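Local coordinates for iminosuccinate reductase (Paracoccus denitrificans, PDB 6RQA), which catalyses the NADH-dependent reduction of iminosuccinate to L-aspartate, regenerating the amino-group donor of the beta-hydroxyaspartate cycle used for glyoxylate assimilation, at residues V214-T219 with H236-G241; G272-A277 with I309-G314. One frame throughout, in Å; residues are numbered along the deposited sequence.

Interaction 1: residues V214-T219 with H236-G241; sequences VIVSIT and HIAAMG. With NAD (nicotinamide-adenine-dinucleotide), chain C.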
loop_
_atom_site.group_PDB
_atom_site.type_symbol
_atom_site.label_atom_id
_atom_site.label_comp_id
_atom_site.label_asym_id
_atom_site.label_seq_id
_atom_site.Cartn_x
_atom_site.Cartn_y
_atom_site.Cartn_z
ATOM N N VAL A 214 9.301 12.710 33.462
ATOM C CA VAL A 214 8.903 12.133 32.185
ATOM C C VAL A 214 8.869 13.256 31.159
ATOM O O VAL A 214 8.248 14.299 31.394
ATOM C CB VAL A 214 7.536 11.430 32.274
ATOM C CG1 VAL A 214 7.083 10.971 30.896
ATOM C CG2 VAL A 214 7.610 10.254 33.233
ATOM N N ILE A 215 9.539 13.045 30.029
ATOM C CA ILE A 215 9.627 14.034 28.962
ATOM C C ILE A 215 9.018 13.437 27.703
ATOM O O ILE A 215 9.348 12.307 27.323
ATOM C CB ILE A 215 11.082 14.475 28.711
ATOM C CG1 ILE A 215 11.668 15.125 29.966
ATOM C CG2 ILE A 215 11.154 15.436 27.535
ATOM C CD1 ILE A 215 13.102 15.579 29.803
ATOM N N VAL A 216 8.129 14.192 27.063
ATOM C CA VAL A 216 7.491 13.788 25.816
ATOM C C VAL A 216 7.724 14.889 24.792
ATOM O O VAL A 216 7.253 16.019 24.973
ATOM C CB VAL A 216 5.987 13.525 25.992
ATOM C CG1 VAL A 216 5.338 13.261 24.644
ATOM C CG2 VAL A 216 5.763 12.354 26.935
ATOM N N SER A 217 8.451 14.565 23.728
ATOM C CA SER A 217 8.731 15.495 22.642
ATOM C C SER A 217 7.919 15.092 21.420
ATOM O O SER A 217 7.880 13.911 21.058
ATOM C CB SER A 217 10.224 15.519 22.309
ATOM O OG SER A 217 10.693 14.225 21.967
ATOM N N ILE A 218 7.275 16.073 20.789
ATOM C CA ILE A 218 6.369 15.814 19.675
ATOM C C ILE A 218 6.492 16.957 18.667
ATOM O O ILE A 218 5.494 17.511 18.193
ATOM C CB ILE A 218 4.925 15.617 20.195
ATOM C CG1 ILE A 218 3.974 15.140 19.090
ATOM C CG2 ILE A 218 4.415 16.866 20.929
ATOM C CD1 ILE A 218 4.220 13.720 18.646
ATOM N N THR A 219 7.727 17.313 18.326
ATOM C CA THR A 219 8.005 18.417 17.421
ATOM C C THR A 219 8.455 17.901 16.061
ATOM O O THR A 219 8.960 16.782 15.929
ATOM C CB THR A 219 9.087 19.344 17.988
ATOM O OG1 THR A 219 10.351 18.670 17.965
ATOM C CG2 THR A 219 8.762 19.736 19.416
ATOM N N HIS A 236 12.654 9.625 31.938
ATOM C CA HIS A 236 12.198 8.871 30.777
ATOM C C HIS A 236 11.799 9.847 29.680
ATOM O O HIS A 236 10.993 10.754 29.915
ATOM C CB HIS A 236 11.020 7.960 31.125
ATOM C CG HIS A 236 10.349 7.368 29.924
ATOM N ND1 HIS A 236 11.017 6.578 29.012
ATOM C CD2 HIS A 236 9.074 7.459 29.479
ATOM C CE1 HIS A 236 10.180 6.205 28.060
ATOM N NE2 HIS A 236 8.995 6.725 28.319
ATOM N N ILE A 237 12.359 9.659 28.490
ATOM C CA ILE A 237 12.135 10.553 27.360
ATOM C C ILE A 237 11.366 9.779 26.298
ATOM O O ILE A 237 11.885 8.820 25.714
ATOM C CB ILE A 237 13.453 11.101 26.797
ATOM C CG1 ILE A 237 14.291 11.726 27.914
ATOM C CG2 ILE A 237 13.176 12.119 25.699
ATOM C CD1 ILE A 237 15.648 12.219 27.456
ATOM N N ALA A 238 10.128 10.195 26.041
ATOM C CA ALA A 238 9.301 9.601 24.993
ATOM C C ALA A 238 9.439 10.474 23.750
ATOM O O ALA A 238 8.696 11.437 23.558
ATOM C CB ALA A 238 7.852 9.476 25.446
ATOM N N ALA A 239 10.408 10.132 22.901
ATOM C CA ALA A 239 10.662 10.875 21.671
ATOM C C ALA A 239 9.697 10.395 20.595
ATOM O O ALA A 239 9.826 9.279 20.084
ATOM C CB ALA A 239 12.112 10.700 21.230
ATOM N N MET A 240 8.728 11.241 20.243
ATOM C CA MET A 240 7.682 10.871 19.303
ATOM C C MET A 240 7.702 11.667 18.007
ATOM O O MET A 240 6.993 11.295 17.067
ATOM C CB MET A 240 6.299 11.034 19.957
ATOM C CG MET A 240 6.171 10.390 21.328
ATOM S SD MET A 240 6.347 8.597 21.286
ATOM C CE MET A 240 4.960 8.145 20.244
ATOM N N GLY A 241 8.489 12.737 17.922
ATOM C CA GLY A 241 8.438 13.625 16.777
ATOM C C GLY A 241 9.165 13.139 15.540
ATOM O O GLY A 241 8.666 13.303 14.422
HETATM P PA NAD C . 2.402 20.370 14.311
HETATM O O1A NAD C . 3.094 21.014 13.143
HETATM O O2A NAD C . 1.026 20.557 14.864
HETATM O O5B NAD C . 3.363 21.076 15.572
HETATM C C5B NAD C . 4.669 21.049 15.145
HETATM C C4B NAD C . 5.547 21.579 16.249
HETATM O O4B NAD C . 6.896 21.387 15.870
HETATM C C3B NAD C . 5.288 23.082 16.285
HETATM O O3B NAD C . 4.259 23.245 17.207
HETATM C C2B NAD C . 6.631 23.619 16.793
HETATM O O2B NAD C . 6.707 23.614 18.179
HETATM C C1B NAD C . 7.650 22.532 16.261
HETATM N N9A NAD C . 8.342 22.994 15.054
HETATM C C8A NAD C . 7.828 23.374 13.800
HETATM N N7A NAD C . 8.778 23.737 12.939
HETATM C C5A NAD C . 9.978 23.588 13.658
HETATM C C6A NAD C . 11.339 23.809 13.315
HETATM N N6A NAD C . 11.654 24.252 12.065
HETATM N N1A NAD C . 12.333 23.578 14.232
HETATM C C2A NAD C . 11.934 23.135 15.467
HETATM N N3A NAD C . 10.692 22.879 15.934
HETATM C C4A NAD C . 9.725 23.124 14.984
HETATM O O3 NAD C . 2.914 18.863 14.062
HETATM P PN NAD C . 2.080 17.736 14.804
HETATM O O1N NAD C . 1.707 17.891 16.258
HETATM O O2N NAD C . 1.290 17.206 13.662
HETATM O O5D NAD C . 3.180 16.342 14.955
HETATM C C5D NAD C . 4.427 16.854 15.155
HETATM C C4D NAD C . 5.433 15.761 14.892
HETATM O O4D NAD C . 4.861 14.505 15.317
HETATM C C3D NAD C . 5.619 15.676 13.347
HETATM O O3D NAD C . 6.985 15.682 13.132
HETATM C C2D NAD C . 4.993 14.313 12.998
HETATM O O2D NAD C . 5.701 13.589 12.050
HETATM C C1D NAD C . 5.224 13.581 14.342
HETATM N N1N NAD C . 4.263 12.412 14.449
HETATM C C2N NAD C . 4.780 11.261 14.969
HETATM C C3N NAD C . 3.961 10.141 15.099
HETATM C C7N NAD C . 4.606 8.926 15.678
HETATM O O7N NAD C . 3.991 7.877 15.834
HETATM N N7N NAD C . 5.929 9.043 16.029
HETATM C C4N NAD C . 2.627 10.211 14.697
HETATM C C5N NAD C . 2.127 11.396 14.170
HETATM C C6N NAD C . 2.960 12.514 14.044
#

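Interaction 2: residues G272-A277 with I309-G314; sequences GECQHA and IFDGTG. With NAD (nicotinamide-adenine-dinucleotide), chain C.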
loop_
_atom_site.group_PDB
_atom_site.type_symbol
_atom_site.label_atom_id
_atom_site.label_comp_id
_atom_site.label_asym_id
_atom_site.label_seq_id
_atom_site.Cartn_x
_atom_site.Cartn_y
_atom_site.Cartn_z
ATOM N N GLY A 272 13.870 7.045 12.749
ATOM C CA GLY A 272 13.604 7.439 14.114
ATOM C C GLY A 272 14.666 8.371 14.666
ATOM O O GLY A 272 15.530 8.885 13.954
ATOM N N GLU A 273 14.590 8.588 15.981
ATOM C CA GLU A 273 15.531 9.491 16.638
ATOM C C GLU A 273 16.935 8.900 16.688
ATOM O O GLU A 273 17.920 9.647 16.705
ATOM C CB GLU A 273 15.035 9.823 18.046
ATOM C CG GLU A 273 15.783 10.958 18.733
ATOM C CD GLU A 273 15.701 12.263 17.963
ATOM O OE1 GLU A 273 16.756 12.893 17.746
ATOM O OE2 GLU A 273 14.582 12.656 17.572
ATOM N N CYS A 274 17.048 7.572 16.699
ATOM C CA CYS A 274 18.348 6.912 16.751
ATOM C C CYS A 274 19.122 7.005 15.443
ATOM O O CYS A 274 20.278 6.566 15.405
ATOM C CB CYS A 274 18.171 5.442 17.135
ATOM S SG CYS A 274 17.358 5.174 18.723
ATOM N N GLN A 275 18.534 7.562 14.380
ATOM C CA GLN A 275 19.212 7.613 13.089
ATOM C C GLN A 275 20.497 8.428 13.133
ATOM O O GLN A 275 21.392 8.200 12.313
ATOM C CB GLN A 275 18.275 8.189 12.025
ATOM C CG GLN A 275 17.999 9.678 12.181
ATOM C CD GLN A 275 17.034 10.207 11.141
ATOM O OE1 GLN A 275 17.436 10.601 10.047
ATOM N NE2 GLN A 275 15.749 10.221 11.478
ATOM N N HIS A 276 20.614 9.367 14.070
ATOM C CA HIS A 276 21.790 10.223 14.142
ATOM C C HIS A 276 22.892 9.617 14.999
ATOM O O HIS A 276 24.073 9.719 14.649
ATOM C CB HIS A 276 21.396 11.602 14.674
ATOM C CG HIS A 276 20.264 12.229 13.923
ATOM N ND1 HIS A 276 20.437 12.875 12.717
ATOM C CD2 HIS A 276 18.940 12.296 14.198
ATOM C CE1 HIS A 276 19.271 13.317 12.284
ATOM N NE2 HIS A 276 18.344 12.978 13.164
ATOM N N ALA A 277 22.532 8.983 16.117
ATOM C CA ALA A 277 23.524 8.273 16.915
ATOM C C ALA A 277 24.005 7.001 16.229
ATOM O O ALA A 277 25.096 6.515 16.545
ATOM C CB ALA A 277 22.953 7.945 18.296
ATOM N N ILE A 309 14.848 6.092 26.896
ATOM C CA ILE A 309 14.277 6.744 25.724
ATOM C C ILE A 309 13.424 5.733 24.972
ATOM O O ILE A 309 13.854 4.597 24.745
ATOM C CB ILE A 309 15.365 7.323 24.798
ATOM C CG1 ILE A 309 16.136 8.439 25.501
ATOM C CG2 ILE A 309 14.751 7.844 23.509
ATOM C CD1 ILE A 309 17.215 9.057 24.640
ATOM N N PHE A 310 12.216 6.141 24.595
ATOM C CA PHE A 310 11.363 5.370 23.701
ATOM C C PHE A 310 11.289 6.095 22.365
ATOM O O PHE A 310 10.766 7.212 22.290
ATOM C CB PHE A 310 9.964 5.179 24.282
ATOM C CG PHE A 310 8.969 4.660 23.285
ATOM C CD1 PHE A 310 9.117 3.397 22.734
ATOM C CD2 PHE A 310 7.893 5.436 22.893
ATOM C CE1 PHE A 310 8.208 2.916 21.811
ATOM C CE2 PHE A 310 6.978 4.961 21.972
ATOM C CZ PHE A 310 7.135 3.699 21.430
ATOM N N ASP A 311 11.812 5.457 21.317
ATOM C CA ASP A 311 11.861 6.057 19.983
ATOM C C ASP A 311 10.590 5.670 19.231
ATOM O O ASP A 311 10.546 4.708 18.463
ATOM C CB ASP A 311 13.116 5.612 19.244
ATOM C CG ASP A 311 13.363 6.408 17.979
ATOM O OD1 ASP A 311 12.625 7.384 17.731
ATOM O OD2 ASP A 311 14.299 6.057 17.232
ATOM N N GLY A 312 9.536 6.446 19.465
ATOM C CA GLY A 312 8.266 6.208 18.808
ATOM C C GLY A 312 8.241 6.687 17.371
ATOM O O GLY A 312 8.173 7.893 17.112
ATOM N N THR A 313 8.295 5.748 16.426
ATOM C CA THR A 313 8.285 6.087 15.009
ATOM C C THR A 313 6.924 5.903 14.355
ATOM O O THR A 313 6.650 6.554 13.341
ATOM C CB THR A 313 9.317 5.243 14.249
ATOM O OG1 THR A 313 8.948 3.859 14.314
ATOM C CG2 THR A 313 10.699 5.421 14.853
ATOM N N GLY A 314 6.073 5.040 14.904
ATOM C CA GLY A 314 4.771 4.785 14.321
ATOM C C GLY A 314 4.765 3.574 13.412
ATOM O O GLY A 314 5.479 3.544 12.404
HETATM P PA NAD C . 2.402 20.370 14.311
HETATM O O1A NAD C . 3.094 21.014 13.143
HETATM O O2A NAD C . 1.026 20.557 14.864
HETATM O O5B NAD C . 3.363 21.076 15.572
HETATM C C5B NAD C . 4.669 21.049 15.145
HETATM C C4B NAD C . 5.547 21.579 16.249
HETATM O O4B NAD C . 6.896 21.387 15.870
HETATM C C3B NAD C . 5.288 23.082 16.285
HETATM O O3B NAD C . 4.259 23.245 17.207
HETATM C C2B NAD C . 6.631 23.619 16.793
HETATM O O2B NAD C . 6.707 23.614 18.179
HETATM C C1B NAD C . 7.650 22.532 16.261
HETATM N N9A NAD C . 8.342 22.994 15.054
HETATM C C8A NAD C . 7.828 23.374 13.800
HETATM N N7A NAD C . 8.778 23.737 12.939
HETATM C C5A NAD C . 9.978 23.588 13.658
HETATM C C6A NAD C . 11.339 23.809 13.315
HETATM N N6A NAD C . 11.654 24.252 12.065
HETATM N N1A NAD C . 12.333 23.578 14.232
HETATM C C2A NAD C . 11.934 23.135 15.467
HETATM N N3A NAD C . 10.692 22.879 15.934
HETATM C C4A NAD C . 9.725 23.124 14.984
HETATM O O3 NAD C . 2.914 18.863 14.062
HETATM P PN NAD C . 2.080 17.736 14.804
HETATM O O1N NAD C . 1.707 17.891 16.258
HETATM O O2N NAD C . 1.290 17.206 13.662
HETATM O O5D NAD C . 3.180 16.342 14.955
HETATM C C5D NAD C . 4.427 16.854 15.155
HETATM C C4D NAD C . 5.433 15.761 14.892
HETATM O O4D NAD C . 4.861 14.505 15.317
HETATM C C3D NAD C . 5.619 15.676 13.347
HETATM O O3D NAD C . 6.985 15.682 13.132
HETATM C C2D NAD C . 4.993 14.313 12.998
HETATM O O2D NAD C . 5.701 13.589 12.050
HETATM C C1D NAD C . 5.224 13.581 14.342
HETATM N N1N NAD C . 4.263 12.412 14.449
HETATM C C2N NAD C . 4.780 11.261 14.969
HETATM C C3N NAD C . 3.961 10.141 15.099
HETATM C C7N NAD C . 4.606 8.926 15.678
HETATM O O7N NAD C . 3.991 7.877 15.834
HETATM N N7N NAD C . 5.929 9.043 16.029
HETATM C C4N NAD C . 2.627 10.211 14.697
HETATM C C5N NAD C . 2.127 11.396 14.170
HETATM C C6N NAD C . 2.960 12.514 14.044
#

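Interaction 1: residues V214-T219 with H236-G241
With CG1 swung opposite its backbone N (chi1 -172°) and the chain turned again at chi2 (70°), Ile218 brings CD1 to 3.6 Å from Met240 CB, the two side chains passing at a slant. The same methyl lies 3.5 Å from NAD O4D, so the ribose next to the nicotinamide packs against Ile218. Ser217 keeps OG between its backbone N and carbonyl carbon (chi1 57°), where it reaches 3.4 Å from Ala239 CA while hydrogen bonding to Glu249. Strands 214-217 and 236-239 run parallel. Ile215 is held at both ends, its N bonding His236 O and its O receiving Ala238 N. Farther along, Ser217 N bonds Ala238 O, and Met240 N closes the ladder on Ser217 O. Val216 CG2 packs 3.9 Å from Ala238 CB, on the face covered by helix 125-143. Beyond the strands, Met240 O accepts the carboxamide N7N of NAD at 2.7 Å, and Gly241 O bonds ribose O3D. Neighbouring parallel strands whose C-terminal ends open into loops holding the dinucleotide are characteristic of a Rossmann-type NAD-binding domain.

Interaction 2: residues G272-A277 with I309-G314
A single carboxylate, that of Asp311, gathers the backbone N-H groups of two successive residues, Glu273 and Cys274, in a contact where neither segment pairs with the other as strand or helix. Asp311 CG stands opposite its own backbone N (chi1 -169°), which carries the acid out from the end of strand 307-311 to the turn. Glu273 N gives a nearly straight bond of 2.9 Å to Asp311 OD1, met on the syn side and somewhat out of the carboxylate plane. The same N-H has a second, weak and strongly bent bond to Asp311 OD2. Cys274 N reaches that oxygen at 3.2 Å from well above the plane, and Ser268 OG is a further partner of OD2.

Both N-H groups belong to a type I turn from Gly272 to Gln275 that leads into helix 275-279. Gln275 NE2 folds back to Gly272 O at 2.8 Å, the acceptor lying nearly in the plane of the Gln275 amide, and so braces the turn from within. Beside the carboxylate, Glu273 CB lies 3.4 Å from Asp311 OD1. The Glu273 acid itself leads away to Thr242 OG1 and to the backbone of Glu249 and Leu250. Thr313 adds an apolar touch, its CG2 3.6 Å from Gly272 CA, while its OG1 bonds Asp263.

Between Asp311 and Thr313, Gly312 O accepts the carboxamide N7N of NAD at 2.7 Å, so the chain fixed by the aspartate runs straight into the cofactor site. Asp311 is buried, and its carboxylate meets two N-H groups of the turn and Ser268 OG, a setting that would be expected to stabilise its negative charge, although the Glu273 acid lies not far off. The turn and the strand end are thus joined through an acid bound to main-chain N-H groups.

In the fold
Following the chain from the N terminus, strand 214-217 is followed, after the short strand 224-226, by strand 235-239, its neighbour in the parallel sheet, and interaction 1 closes the 16-residue excursion between their segments. Only then does interaction 2 open: from 272-277 the chain travels through strand 288-290 and helix 291-295 before 309-314 returns, closing a 31-residue loop. The two contacts are therefore in series, neither nested nor crossing. In space they adjoin, because strands 235-239 and 307-311 are sheet neighbours, with Ile237 O near Phe310 N and Ala239 O near Gly312 N at hydrogen-bonding distance. Together they tie the sheet centre to the turn 272-275, and both border NAD.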